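Long-range contact in carbonic anhydrase (Porphyridium purpureum, PDB 1DDZ), which probably catalyses the reversible hydration of carbon dioxide to hydrogencarbonate as a zinc-dependent beta-class carbonic anhydrase: residues Asp173-Leu185 with Leu274-Leu286. Residues are numbered along the deposited sequence; the frame is centred on the assembly and turned at random.
Sequences DEELNRLIELNVL and LTAELVQQTPGKL
Arg-178 reaches from its helix to the backbone oxygens of Val-279 and Gln-281 and hydrogen-bonds to both. NH1 and NH2 both point end-on at the carbonyl O of Gln-281, the shorter bond running from NH2 to that oxygen (2.9 Å), while NH1 adds a weak bond to Val-279 O. The NE side of the Arg-178 guanidinium is taken by Glu-181, one helical turn on, where NE and NH2 grip Glu-181 OE1 side-on, with NH2 to OE1 at 2.9 Å, in a salt bridge that lies almost exactly in the guanidinium plane. CG stands anti to the backbone N (chi1 176°), but bends at chi2 and chi3 turn the group back toward Glu-181. Pro-283 CG sits over the centre of one guanidinium face, 3.5 Å from CZ of Arg-178, and Leu-278 CD1 lies off-centre over the opposite face. With an alanine at this position, OE1 of the buried Glu-181 and the Gln-281 carbonyl would probably lose these donors and a gap would open between Pro-283 and Leu-278. The other carboxylate oxygen, Glu-181 OE2, accepts the backbone N of Gly-284 at 2.8 Å, within a type II turn, and also bonds to Tyr-131 OH.

Packing is tight beyond this network: Leu-278 fits as a knob among Arg-178, Glu-181, Leu-182 and Leu-185, and Leu-185 CD1 presses to 3.5 Å from Thr-275 CA. On the partly exposed side Glu-174 still lays its CG closely against the Pro-283 ring, 3.6 Å from CG of that proline, while OE1 turns to Lys-170 N. The contact thins at exposed Thr-282, which barely touches the helix.

The axes of 173-185 and 274-279 run nearly antiparallel (160°) and approach to 10.9 Å; helix 163-166 packs on Arg-178, Leu-182 and Val-279, while strand 222-227, at the sheet edge within this chain, meets Leu-278 and Leu-286 through Leu-224.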
ATOM      1  N   ASP A 173      25.809  12.843 -13.667  1.00 33.46           N
ATOM      2  CA  ASP A 173      25.938  11.404 -13.850  1.00 34.55           C
ATOM      3  C   ASP A 173      26.503  10.735 -12.616  1.00 30.94           C
ATOM      4  O   ASP A 173      25.993   9.720 -12.168  1.00 32.85           O
ATOM      5  CB  ASP A 173      26.781  11.080 -15.090  1.00 42.20           C
ATOM      6  CG  ASP A 173      26.106  11.514 -16.407  1.00 51.80           C
ATOM      7  OD1 ASP A 173      24.873  11.793 -16.430  1.00 56.39           O
ATOM      8  OD2 ASP A 173      26.825  11.572 -17.433  1.00 56.79           O
ATOM      9  N   GLU A 174      27.527  11.328 -12.031  1.00 27.89           N
ATOM     10  CA  GLU A 174      28.107  10.758 -10.837  1.00 25.48           C
ATOM     11  C   GLU A 174      27.064  10.787  -9.728  1.00 22.62           C
ATOM     12  O   GLU A 174      26.946   9.845  -8.955  1.00 24.55           O
ATOM     13  CB  GLU A 174      29.356  11.531 -10.422  1.00 27.56           C
ATOM     14  CG  GLU A 174      29.909  11.093  -9.088  1.00 31.21           C
ATOM     15  CD  GLU A 174      31.358  11.491  -8.871  1.00 36.94           C
ATOM     16  OE1 GLU A 174      31.603  12.412  -8.057  1.00 32.34           O
ATOM     17  OE2 GLU A 174      32.248  10.857  -9.496  1.00 38.13           O
ATOM     18  N   GLU A 175      26.240  11.820  -9.709  1.00 18.22           N
ATOM     19  CA  GLU A 175      25.236  11.934  -8.669  1.00 17.04           C
ATOM     20  C   GLU A 175      24.094  10.954  -8.838  1.00 18.35           C
ATOM     21  O   GLU A 175      23.530  10.477  -7.843  1.00 19.69           O
ATOM     22  CB  GLU A 175      24.714  13.364  -8.570  1.00 18.76           C
ATOM     23  CG  GLU A 175      23.814  13.602  -7.378  1.00 21.04           C
ATOM     24  CD  GLU A 175      23.521  15.069  -7.138  1.00 29.81           C
ATOM     25  OE1 GLU A 175      22.746  15.371  -6.193  1.00 31.13           O
ATOM     26  OE2 GLU A 175      24.061  15.921  -7.888  1.00 30.79           O
ATOM     27  N   LEU A 176      23.745  10.639 -10.084  1.00 18.83           N
ATOM     28  CA  LEU A 176      22.678   9.672 -10.341  1.00 15.36           C
ATOM     29  C   LEU A 176      23.242   8.303  -9.941  1.00 16.38           C
ATOM     30  O   LEU A 176      22.596   7.552  -9.208  1.00 18.84           O
ATOM     31  CB  LEU A 176      22.279   9.676 -11.823  1.00 17.60           C
ATOM     32  CG  LEU A 176      20.836   9.332 -12.246  1.00 19.64           C
ATOM     33  CD1 LEU A 176      20.852   8.407 -13.452  1.00 16.66           C
ATOM     34  CD2 LEU A 176      20.021   8.727 -11.131  1.00 13.90           C
ATOM     35  N   ASN A 177      24.472   8.015 -10.365  1.00 15.36           N
ATOM     36  CA  ASN A 177      25.129   6.756 -10.047  1.00 16.04           C
ATOM     37  C   ASN A 177      25.112   6.531  -8.553  1.00 13.90           C
ATOM     38  O   ASN A 177      24.700   5.475  -8.082  1.00 18.12           O
ATOM     39  CB  ASN A 177      26.588   6.738 -10.526  1.00 17.62           C
ATOM     40  CG  ASN A 177      26.719   6.548 -12.028  1.00 21.68           C
ATOM     41  OD1 ASN A 177      26.006   5.761 -12.635  1.00 21.32           O
ATOM     42  ND2 ASN A 177      27.677   7.242 -12.622  1.00 26.31           N
ATOM     43  N   ARG A 178      25.555   7.525  -7.797  1.00 13.39           N
ATOM     44  CA  ARG A 178      25.581   7.392  -6.353  1.00  9.11           C
ATOM     45  C   ARG A 178      24.179   7.249  -5.713  1.00 10.71           C
ATOM     46  O   ARG A 178      24.027   6.495  -4.755  1.00 11.55           O
ATOM     47  CB  ARG A 178      26.380   8.534  -5.712  1.00 14.68           C
ATOM     48  CG  ARG A 178      26.367   8.500  -4.195  1.00 10.32           C
ATOM     49  CD  ARG A 178      27.628   7.964  -3.571  1.00 19.75           C
ATOM     50  NE  ARG A 178      28.202   6.772  -4.196  1.00 22.14           N
ATOM     51  CZ  ARG A 178      29.482   6.432  -4.053  1.00 18.06           C
ATOM     52  NH1 ARG A 178      30.277   7.189  -3.310  1.00 12.08           N
ATOM     53  NH2 ARG A 178      29.990   5.399  -4.711  1.00 17.64           N
ATOM     54  N   LEU A 179      23.166   7.962  -6.222  1.00  9.21           N
ATOM     55  CA  LEU A 179      21.786   7.842  -5.690  1.00 11.33           C
ATOM     56  C   LEU A 179      21.300   6.382  -5.916  1.00 10.54           C
ATOM     57  O   LEU A 179      20.713   5.779  -5.040  1.00  8.60           O
ATOM     58  CB  LEU A 179      20.813   8.757  -6.455  1.00  8.59           C
ATOM     59  CG  LEU A 179      19.601   9.456  -5.831  1.00  9.45           C
ATOM     60  CD1 LEU A 179      18.511   9.548  -6.840  1.00  7.48           C
ATOM     61  CD2 LEU A 179      19.097   8.817  -4.574  1.00  7.82           C
ATOM     62  N   ILE A 180      21.549   5.849  -7.109  1.00 10.40           N
ATOM     63  CA  ILE A 180      21.152   4.502  -7.466  1.00 10.72           C
ATOM     64  C   ILE A 180      21.797   3.504  -6.521  1.00 10.13           C
ATOM     65  O   ILE A 180      21.120   2.645  -5.970  1.00 14.93           O
ATOM     66  CB  ILE A 180      21.455   4.229  -8.945  1.00  7.89           C
ATOM     67  CG1 ILE A 180      20.455   5.024  -9.791  1.00  7.54           C
ATOM     68  CG2 ILE A 180      21.385   2.706  -9.265  1.00 11.15           C
ATOM     69  CD1 ILE A 180      20.785   5.086 -11.276  1.00  7.00           C
ATOM     70  N   GLU A 181      23.077   3.691  -6.227  1.00 13.58           N
ATOM     71  CA  GLU A 181      23.791   2.803  -5.300  1.00 12.30           C
ATOM     72  C   GLU A 181      23.261   2.933  -3.869  1.00  9.19           C
ATOM     73  O   GLU A 181      23.092   1.948  -3.151  1.00 13.03           O
ATOM     74  CB  GLU A 181      25.288   3.108  -5.336  1.00 10.36           C
ATOM     75  CG  GLU A 181      25.898   2.847  -6.690  1.00 11.45           C
ATOM     76  CD  GLU A 181      27.234   3.542  -6.895  1.00 11.94           C
ATOM     77  OE1 GLU A 181      27.602   4.403  -6.074  1.00 14.55           O
ATOM     78  OE2 GLU A 181      27.910   3.253  -7.903  1.00 14.41           O
ATOM     79  N   LEU A 182      23.005   4.159  -3.446  1.00 10.92           N
ATOM     80  CA  LEU A 182      22.478   4.396  -2.115  1.00 10.56           C
ATOM     81  C   LEU A 182      21.034   3.867  -2.049  1.00 10.01           C
ATOM     82  O   LEU A 182      20.590   3.381  -1.000  1.00 10.08           O
ATOM     83  CB  LEU A 182      22.526   5.899  -1.788  1.00 11.83           C
ATOM     84  CG  LEU A 182      23.934   6.420  -1.465  1.00 19.06           C
ATOM     85  CD1 LEU A 182      23.964   7.957  -1.431  1.00 17.12           C
ATOM     86  CD2 LEU A 182      24.400   5.834  -0.131  1.00 14.53           C
ATOM     87  N   ASN A 183      20.296   3.976  -3.155  1.00  7.28           N
ATOM     88  CA  ASN A 183      18.924   3.466  -3.191  1.00  8.91           C
ATOM     89  C   ASN A 183      18.958   1.943  -2.912  1.00  7.00           C
ATOM     90  O   ASN A 183      18.285   1.454  -2.012  1.00 12.10           O
ATOM     91  CB  ASN A 183      18.258   3.761  -4.544  1.00  7.81           C
ATOM     92  CG  ASN A 183      16.780   3.329  -4.584  1.00  9.09           C
ATOM     93  OD1 ASN A 183      16.012   3.651  -3.682  1.00 13.63           O
ATOM     94  ND2 ASN A 183      16.401   2.578  -5.607  1.00  7.00           N
ATOM     95  N   VAL A 184      19.803   1.210  -3.624  1.00  7.00           N
ATOM     96  CA  VAL A 184      19.916  -0.232  -3.407  1.00  8.43           C
ATOM     97  C   VAL A 184      20.238  -0.514  -1.939  1.00 10.21           C
ATOM     98  O   VAL A 184      19.562  -1.329  -1.307  1.00  9.16           O
ATOM     99  CB  VAL A 184      21.015  -0.879  -4.303  1.00  8.02           C
ATOM    100  CG1 VAL A 184      21.216  -2.332  -3.928  1.00  9.31           C
ATOM    101  CG2 VAL A 184      20.643  -0.792  -5.745  1.00  7.00           C
ATOM    102  N   LEU A 185      21.216   0.203  -1.375  1.00 11.85           N
ATOM    103  CA  LEU A 185      21.611  -0.006   0.030  1.00 11.11           C
ATOM    104  C   LEU A 185      20.468   0.241   0.995  1.00 11.12           C
ATOM    105  O   LEU A 185      20.308  -0.463   1.991  1.00 11.31           O
ATOM    106  CB  LEU A 185      22.779   0.898   0.433  1.00 15.27           C
ATOM    107  CG  LEU A 185      24.110   0.252   0.823  1.00 17.28           C
ATOM    108  CD1 LEU A 185      24.975   1.290   1.517  1.00 16.27           C
ATOM    109  CD2 LEU A 185      23.889  -0.937   1.736  1.00 18.18           C
ATOM    110  N   LEU A 274      28.271  -0.882   5.832  1.00 12.44           N
ATOM    111  CA  LEU A 274      28.084  -1.064   4.383  1.00 10.19           C
ATOM    112  C   LEU A 274      28.063   0.266   3.665  1.00  7.08           C
ATOM    113  O   LEU A 274      28.685   0.457   2.627  1.00  8.73           O
ATOM    114  CB  LEU A 274      26.794  -1.838   4.108  1.00 10.21           C
ATOM    115  CG  LEU A 274      26.768  -3.266   4.638  1.00  8.37           C
ATOM    116  CD1 LEU A 274      25.472  -3.925   4.196  1.00 12.26           C
ATOM    117  CD2 LEU A 274      27.955  -4.017   4.085  1.00  7.00           C
ATOM    118  N   THR A 275      27.436   1.243   4.288  1.00 10.74           N
ATOM    119  CA  THR A 275      27.386   2.571   3.698  1.00 11.34           C
ATOM    120  C   THR A 275      28.808   3.120   3.567  1.00 12.05           C
ATOM    121  O   THR A 275      29.194   3.640   2.517  1.00  9.95           O
ATOM    122  CB  THR A 275      26.535   3.502   4.567  1.00 12.71           C
ATOM    123  OG1 THR A 275      25.233   2.935   4.716  1.00 15.17           O
ATOM    124  CG2 THR A 275      26.395   4.843   3.907  1.00 12.83           C
ATOM    125  N   ALA A 276      29.595   2.965   4.631  1.00 14.25           N
ATOM    126  CA  ALA A 276      30.980   3.425   4.639  1.00 13.14           C
ATOM    127  C   ALA A 276      31.746   2.788   3.497  1.00 11.96           C
ATOM    128  O   ALA A 276      32.464   3.467   2.761  1.00 14.03           O
ATOM    129  CB  ALA A 276      31.636   3.081   5.963  1.00 11.44           C
ATOM    130  N   GLU A 277      31.514   1.502   3.277  1.00 16.92           N
ATOM    131  CA  GLU A 277      32.216   0.798   2.215  1.00 14.13           C
ATOM    132  C   GLU A 277      31.754   1.198   0.822  1.00 16.81           C
ATOM    133  O   GLU A 277      32.553   1.281  -0.116  1.00 19.21           O
ATOM    134  CB  GLU A 277      32.140  -0.697   2.463  1.00 17.18           C
ATOM    135  CG  GLU A 277      32.879  -1.054   3.750  1.00 19.00           C
ATOM    136  CD  GLU A 277      32.624  -2.463   4.263  1.00 23.34           C
ATOM    137  OE1 GLU A 277      33.278  -2.843   5.250  1.00 25.78           O
ATOM    138  OE2 GLU A 277      31.776  -3.183   3.710  1.00 23.23           O
ATOM    139  N   LEU A 278      30.488   1.562   0.689  1.00 18.07           N
ATOM    140  CA  LEU A 278      30.011   1.978  -0.624  1.00 18.05           C
ATOM    141  C   LEU A 278      30.591   3.350  -0.938  1.00 21.39           C
ATOM    142  O   LEU A 278      31.276   3.547  -1.944  1.00 21.96           O
ATOM    143  CB  LEU A 278      28.487   2.072  -0.624  1.00 18.07           C
ATOM    144  CG  LEU A 278      27.708   2.501  -1.874  1.00 15.96           C
ATOM    145  CD1 LEU A 278      27.018   3.803  -1.666  1.00 16.25           C
ATOM    146  CD2 LEU A 278      28.568   2.554  -3.089  1.00 15.10           C
ATOM    147  N   VAL A 279      30.334   4.285  -0.030  1.00 21.56           N
ATOM    148  CA  VAL A 279      30.737   5.667  -0.180  1.00 20.73           C
ATOM    149  C   VAL A 279      32.195   5.943  -0.459  1.00 18.99           C
ATOM    150  O   VAL A 279      32.509   6.862  -1.199  1.00 20.78           O
ATOM    151  CB  VAL A 279      30.182   6.507   0.979  1.00 21.91           C
ATOM    152  CG1 VAL A 279      30.763   7.881   0.975  1.00 27.38           C
ATOM    153  CG2 VAL A 279      28.669   6.617   0.821  1.00 19.99           C
ATOM    154  N   GLN A 280      33.085   5.126   0.076  1.00 20.79           N
ATOM    155  CA  GLN A 280      34.506   5.340  -0.174  1.00 22.26           C
ATOM    156  C   GLN A 280      34.949   4.968  -1.592  1.00 22.10           C
ATOM    157  O   GLN A 280      36.118   5.163  -1.931  1.00 24.42           O
ATOM    158  CB  GLN A 280      35.365   4.601   0.852  1.00 24.51           C
ATOM    159  CG  GLN A 280      35.331   3.087   0.745  1.00 32.10           C
ATOM    160  CD  GLN A 280      36.023   2.401   1.917  1.00 38.07           C
ATOM    161  OE1 GLN A 280      36.430   1.240   1.832  1.00 43.60           O
ATOM    162  NE2 GLN A 280      36.138   3.112   3.030  1.00 39.88           N
ATOM    163  N   GLN A 281      34.055   4.387  -2.399  1.00 20.14           N
ATOM    164  CA  GLN A 281      34.408   4.009  -3.774  1.00 17.20           C
ATOM    165  C   GLN A 281      33.853   5.026  -4.746  1.00 16.56           C
ATOM    166  O   GLN A 281      32.902   5.739  -4.426  1.00 19.75           O
ATOM    167  CB  GLN A 281      33.851   2.628  -4.131  1.00 17.96           C
ATOM    168  CG  GLN A 281      34.122   1.549  -3.110  1.00 14.94           C
ATOM    169  CD  GLN A 281      33.652   0.205  -3.606  1.00 19.89           C
ATOM    170  OE1 GLN A 281      34.134  -0.280  -4.632  1.00 17.74           O
ATOM    171  NE2 GLN A 281      32.682  -0.390  -2.915  1.00 15.60           N
ATOM    172  N   THR A 282      34.366   5.013  -5.971  1.00 19.08           N
ATOM    173  CA  THR A 282      33.920   5.955  -6.988  1.00 18.80           C
ATOM    174  C   THR A 282      32.537   5.570  -7.524  1.00 20.52           C
ATOM    175  O   THR A 282      32.294   4.420  -7.867  1.00 21.40           O
ATOM    176  CB  THR A 282      34.910   6.021  -8.143  1.00 21.01           C
ATOM    177  OG1 THR A 282      36.199   6.389  -7.654  1.00 26.25           O
ATOM    178  CG2 THR A 282      34.488   7.085  -9.131  1.00 24.92           C
ATOM    179  N   PRO A 283      31.609   6.534  -7.593  1.00 18.91           N
ATOM    180  CA  PRO A 283      30.266   6.245  -8.088  1.00 18.86           C
ATOM    181  C   PRO A 283      30.318   5.680  -9.490  1.00 22.14           C
ATOM    182  O   PRO A 283      30.985   6.242 -10.361  1.00 25.31           O
ATOM    183  CB  PRO A 283      29.585   7.617  -8.055  1.00 18.62           C
ATOM    184  CG  PRO A 283      30.250   8.285  -6.895  1.00 20.24           C
ATOM    185  CD  PRO A 283      31.704   7.927  -7.124  1.00 18.21           C
ATOM    186  N   GLY A 284      29.656   4.542  -9.684  1.00 19.93           N
ATOM    187  CA  GLY A 284      29.621   3.911 -10.983  1.00 20.83           C
ATOM    188  C   GLY A 284      30.769   2.971 -11.255  1.00 24.40           C
ATOM    189  O   GLY A 284      30.819   2.365 -12.312  1.00 29.37           O
ATOM    190  N   LYS A 285      31.707   2.863 -10.319  1.00 28.05           N
ATOM    191  CA  LYS A 285      32.865   1.986 -10.499  1.00 26.41           C
ATOM    192  C   LYS A 285      33.088   1.128  -9.277  1.00 24.01           C
ATOM    193  O   LYS A 285      34.206   0.946  -8.845  1.00 27.60           O
ATOM    194  CB  LYS A 285      34.119   2.816 -10.764  1.00 29.55           C
ATOM    195  CG  LYS A 285      34.078   3.582 -12.075  1.00 39.26           C
ATOM    196  CD  LYS A 285      35.154   4.646 -12.133  1.00 42.08           C
ATOM    197  CE  LYS A 285      34.929   5.570 -13.323  1.00 48.44           C
ATOM    198  NZ  LYS A 285      35.838   6.754 -13.300  1.00 54.45           N
ATOM    199  N   LEU A 286      32.016   0.614  -8.705  1.00 24.37           N
ATOM    200  CA  LEU A 286      32.137  -0.215  -7.526  1.00 22.47           C
ATOM    201  C   LEU A 286      32.799  -1.536  -7.884  1.00 24.93           C
ATOM    202  O   LEU A 286      32.762  -1.968  -9.031  1.00 25.96           O
ATOM    203  CB  LEU A 286      30.760  -0.503  -6.939  1.00 20.87           C
ATOM    204  CG  LEU A 286      29.877   0.667  -6.553  1.00 21.11           C
ATOM    205  CD1 LEU A 286      28.701   0.120  -5.729  1.00 19.20           C
ATOM    206  CD2 LEU A 286      30.698   1.681  -5.746  1.00 19.12           C
TER